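Local structure of alpha-fucosidase GH29 (Fusarium graminearum, 4PSR) at residues Asp413-Trp423 against Ala484-Ile495. The protein is a GH29 alpha-L-fucosidase, a glycoside hydrolase that probably releases alpha-1,6-linked fucose from the reducing-end N-acetylglucosamine of glycoprotein glycans. Sequence-based numbering, arbitrary orientation.
Sequences DDVLYVTVLGW and AYVLKLTFDGGI
Y485 and W423 meet in a T-shaped stack at one end of an antiparallel strand pair: the indole brings its CE3 edge over the middle of the phenol face, W423 CE3 lying 3.7 Å from Y485 CG, with the planes at 73°. With CG anti to its carbonyl carbon (chi1 -61°), Y485 places its ring against W423 CE3, while its CB packs on V420 CG1 and its OH is hydrogen-bonded to Q478 NE2 and the backbone N of S482. At the far end I495 curls back after the turn through G493 and G494. I495 N donates to D413 O (3.0 Å), and I495 CD1 reaches V415 O at 3.5 Å and L416 CB at 4.0 Å. Between these ends L416, V418 and V420 each exchange two backbone hydrogen bonds with L489, L487 and Y485, respectively. L416 CB also meets F491 CE2 (4.3 Å), and its side chain touches W379. On the other face extended K488 runs beside the Y417 ring, K488 CG 3.7 Å from Y417 CE1; K488 NZ forms a salt bridge to E371 OE2, which Y417 OH also hydrogen-bonds. The pair forms the middle of the antiparallel sheet following the TIM barrel, flanked by strands 405-409 and 445-451; T419, L421 and A484 pack on L330 of the barrel's helix 322-334.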
loop_
_atom_site.group_PDB
_atom_site.type_symbol
_atom_site.label_atom_id
_atom_site.label_comp_id
_atom_site.label_asym_id
_atom_site.label_seq_id
_atom_site.Cartn_x
_atom_site.Cartn_y
_atom_site.Cartn_z
ATOM N N ASP A 413 23.860 2.120 2.869
ATOM C CA ASP A 413 23.731 2.752 4.180
ATOM C C ASP A 413 24.765 3.839 4.438
ATOM O O ASP A 413 25.147 4.059 5.581
ATOM C CB ASP A 413 23.750 1.714 5.306
ATOM C CG ASP A 413 23.059 2.204 6.564
ATOM O OD1 ASP A 413 22.082 2.989 6.471
ATOM O OD2 ASP A 413 23.472 1.778 7.666
ATOM N N ASP A 414 25.181 4.525 3.376
ATOM C CA ASP A 414 26.100 5.674 3.482
ATOM C C ASP A 414 25.576 6.947 2.845
ATOM O O ASP A 414 26.285 7.958 2.832
ATOM C CB ASP A 414 27.520 5.352 2.945
ATOM C CG ASP A 414 27.551 4.992 1.467
ATOM O OD1 ASP A 414 26.540 5.043 0.744
ATOM O OD2 ASP A 414 28.651 4.641 0.977
ATOM N N VAL A 415 24.332 6.925 2.341
ATOM C CA VAL A 415 23.695 8.129 1.812
ATOM C C VAL A 415 22.304 8.280 2.440
ATOM O O VAL A 415 21.486 7.346 2.413
ATOM C CB VAL A 415 23.551 8.116 0.282
ATOM C CG1 VAL A 415 22.762 9.316 -0.178
ATOM C CG2 VAL A 415 24.937 8.112 -0.405
ATOM N N LEU A 416 22.068 9.434 3.049
ATOM C CA LEU A 416 20.751 9.781 3.590
ATOM C C LEU A 416 20.136 10.832 2.701
ATOM O O LEU A 416 20.735 11.885 2.444
ATOM C CB LEU A 416 20.897 10.318 5.012
ATOM C CG LEU A 416 19.626 10.649 5.820
ATOM C CD1 LEU A 416 18.797 9.373 6.143
ATOM C CD2 LEU A 416 19.977 11.432 7.084
ATOM N N TYR A 417 18.925 10.556 2.219
ATOM C CA TYR A 417 18.131 11.520 1.469
ATOM C C TYR A 417 17.176 12.209 2.426
ATOM O O TYR A 417 16.449 11.542 3.179
ATOM C CB TYR A 417 17.354 10.832 0.345
ATOM C CG TYR A 417 18.266 10.167 -0.666
ATOM C CD1 TYR A 417 18.895 10.920 -1.654
ATOM C CD2 TYR A 417 18.549 8.808 -0.592
ATOM C CE1 TYR A 417 19.748 10.339 -2.545
ATOM C CE2 TYR A 417 19.435 8.226 -1.484
ATOM C CZ TYR A 417 20.007 8.987 -2.462
ATOM O OH TYR A 417 20.905 8.399 -3.355
ATOM N N VAL A 418 17.226 13.527 2.428
ATOM C CA VAL A 418 16.384 14.373 3.254
ATOM C C VAL A 418 15.477 15.141 2.330
ATOM O O VAL A 418 15.911 16.073 1.635
ATOM C CB VAL A 418 17.212 15.358 4.070
ATOM C CG1 VAL A 418 16.284 16.264 4.896
ATOM C CG2 VAL A 418 18.203 14.609 4.950
ATOM N N THR A 419 14.217 14.740 2.296
ATOM C CA THR A 419 13.271 15.314 1.362
ATOM C C THR A 419 12.369 16.289 2.102
ATOM O O THR A 419 11.691 15.914 3.047
ATOM C CB THR A 419 12.429 14.222 0.617
ATOM O OG1 THR A 419 13.293 13.386 -0.170
ATOM C CG2 THR A 419 11.444 14.854 -0.318
ATOM N N VAL A 420 12.398 17.553 1.683
ATOM C CA VAL A 420 11.662 18.631 2.340
ATOM C C VAL A 420 10.419 18.936 1.505
ATOM O O VAL A 420 10.482 19.016 0.288
ATOM C CB VAL A 420 12.558 19.895 2.599
ATOM C CG1 VAL A 420 13.031 20.541 1.296
ATOM C CG2 VAL A 420 11.862 20.912 3.500
ATOM N N LEU A 421 9.268 19.077 2.174
ATOM C CA LEU A 421 7.976 19.098 1.500
ATOM C C LEU A 421 7.493 20.486 1.059
ATOM O O LEU A 421 6.306 20.673 0.774
ATOM C CB LEU A 421 6.945 18.388 2.383
ATOM C CG LEU A 421 7.296 16.952 2.828
ATOM C CD1 LEU A 421 6.129 16.258 3.537
ATOM C CD2 LEU A 421 7.765 16.056 1.663
ATOM N N GLY A 422 8.445 21.419 0.933
ATOM C CA GLY A 422 8.207 22.751 0.422
ATOM C C GLY A 422 9.541 23.462 0.365
ATOM O O GLY A 422 10.509 23.018 0.998
ATOM N N TRP A 423 9.594 24.554 -0.402
ATOM C CA TRP A 423 10.800 25.374 -0.445
ATOM C C TRP A 423 10.847 26.333 0.738
ATOM O O TRP A 423 9.957 27.166 0.888
ATOM C CB TRP A 423 10.907 26.178 -1.744
ATOM C CG TRP A 423 12.255 26.831 -1.818
ATOM C CD1 TRP A 423 12.549 28.147 -1.549
ATOM C CD2 TRP A 423 13.504 26.196 -2.114
ATOM N NE1 TRP A 423 13.894 28.355 -1.679
ATOM C CE2 TRP A 423 14.509 27.183 -2.030
ATOM C CE3 TRP A 423 13.874 24.894 -2.461
ATOM C CZ2 TRP A 423 15.853 26.898 -2.276
ATOM C CZ3 TRP A 423 15.191 24.609 -2.699
ATOM C CH2 TRP A 423 16.178 25.615 -2.615
ATOM N N ALA A 484 8.274 18.726 -3.925
ATOM C CA ALA A 484 9.166 18.555 -2.795
ATOM C C ALA A 484 10.596 18.701 -3.339
ATOM O O ALA A 484 10.800 18.683 -4.559
ATOM C CB ALA A 484 8.957 17.165 -2.147
ATOM N N TYR A 485 11.557 18.851 -2.428
ATOM C CA TYR A 485 12.962 19.081 -2.779
ATOM C C TYR A 485 13.814 18.095 -2.008
ATOM O O TYR A 485 13.479 17.732 -0.891
ATOM C CB TYR A 485 13.382 20.538 -2.483
ATOM C CG TYR A 485 12.569 21.521 -3.293
ATOM C CD1 TYR A 485 11.360 22.001 -2.821
ATOM C CD2 TYR A 485 12.986 21.954 -4.546
ATOM C CE1 TYR A 485 10.580 22.860 -3.576
ATOM C CE2 TYR A 485 12.197 22.827 -5.307
ATOM C CZ TYR A 485 11.021 23.293 -4.804
ATOM O OH TYR A 485 10.235 24.159 -5.534
ATOM N N VAL A 486 14.904 17.648 -2.614
ATOM C CA VAL A 486 15.702 16.582 -2.039
ATOM C C VAL A 486 17.148 16.972 -1.795
ATOM O O VAL A 486 17.867 17.356 -2.731
ATOM C CB VAL A 486 15.687 15.306 -2.939
ATOM C CG1 VAL A 486 16.443 14.162 -2.290
ATOM C CG2 VAL A 486 14.273 14.853 -3.277
ATOM N N LEU A 487 17.581 16.810 -0.559
ATOM C CA LEU A 487 18.996 16.898 -0.186
ATOM C C LEU A 487 19.595 15.500 -0.097
ATOM O O LEU A 487 18.957 14.555 0.387
ATOM C CB LEU A 487 19.158 17.608 1.150
ATOM C CG LEU A 487 18.792 19.093 1.168
ATOM C CD1 LEU A 487 18.551 19.587 2.564
ATOM C CD2 LEU A 487 19.898 19.934 0.497
ATOM N N LYS A 488 20.846 15.376 -0.537
ATOM C CA LYS A 488 21.566 14.101 -0.524
ATOM C C LYS A 488 22.792 14.272 0.336
ATOM O O LYS A 488 23.655 15.117 0.015
ATOM C CB LYS A 488 21.947 13.686 -1.946
ATOM C CG LYS A 488 22.798 12.440 -2.060
ATOM C CD LYS A 488 23.102 12.133 -3.513
ATOM C CE LYS A 488 23.893 10.860 -3.671
ATOM N NZ LYS A 488 24.160 10.576 -5.101
ATOM N N LEU A 489 22.884 13.512 1.413
ATOM C CA LEU A 489 23.985 13.613 2.381
ATOM C C LEU A 489 24.809 12.346 2.304
ATOM O O LEU A 489 24.320 11.264 2.561
ATOM C CB LEU A 489 23.461 13.804 3.807
ATOM C CG LEU A 489 22.944 15.182 4.257
ATOM C CD1 LEU A 489 21.760 15.618 3.437
ATOM C CD2 LEU A 489 22.549 15.152 5.702
ATOM N N THR A 490 26.074 12.477 1.917
ATOM C CA THR A 490 26.960 11.327 1.781
ATOM C C THR A 490 27.941 11.279 2.934
ATOM O O THR A 490 28.582 12.289 3.263
ATOM C CB THR A 490 27.713 11.377 0.453
ATOM O OG1 THR A 490 26.795 11.426 -0.652
ATOM C CG2 THR A 490 28.623 10.150 0.313
ATOM N N PHE A 491 28.046 10.112 3.545
ATOM C CA PHE A 491 28.891 9.912 4.698
ATOM C C PHE A 491 29.994 8.923 4.339
ATOM O O PHE A 491 29.809 8.051 3.489
ATOM C CB PHE A 491 28.077 9.353 5.864
ATOM C CG PHE A 491 27.081 10.313 6.433
ATOM C CD1 PHE A 491 27.429 11.153 7.469
ATOM C CD2 PHE A 491 25.778 10.376 5.934
ATOM C CE1 PHE A 491 26.502 12.043 8.015
ATOM C CE2 PHE A 491 24.858 11.247 6.481
ATOM C CZ PHE A 491 25.214 12.088 7.506
ATOM N N ASP A 492 31.179 9.088 4.924
ATOM C CA ASP A 492 32.181 8.029 4.823
ATOM C C ASP A 492 31.879 6.995 5.857
ATOM O O ASP A 492 31.676 7.311 7.038
ATOM C CB ASP A 492 33.595 8.519 5.074
ATOM C CG ASP A 492 34.277 9.065 3.775
ATOM O OD1 ASP A 492 34.039 8.442 2.711
ATOM O OD2 ASP A 492 35.010 10.050 3.851
ATOM N N GLY A 493 31.824 5.752 5.410
ATOM C CA GLY A 493 31.654 4.610 6.291
ATOM C C GLY A 493 30.353 4.432 7.072
ATOM O O GLY A 493 30.330 3.722 8.080
ATOM N N GLY A 494 29.278 5.077 6.637
ATOM C CA GLY A 494 27.957 4.772 7.158
ATOM C C GLY A 494 27.267 5.938 7.834
ATOM O O GLY A 494 27.912 6.788 8.451
ATOM N N ILE A 495 25.942 5.982 7.724
ATOM C CA ILE A 495 25.187 7.045 8.356
ATOM C C ILE A 495 25.243 6.904 9.878
ATOM O O ILE A 495 25.046 5.805 10.418
ATOM C CB ILE A 495 23.692 7.003 7.901
ATOM C CG1 ILE A 495 23.592 7.115 6.384
ATOM C CG2 ILE A 495 22.885 8.112 8.560
ATOM C CD1 ILE A 495 22.246 6.581 5.791
HETATM O O HOH W 1 23.506 3.414 10.098
#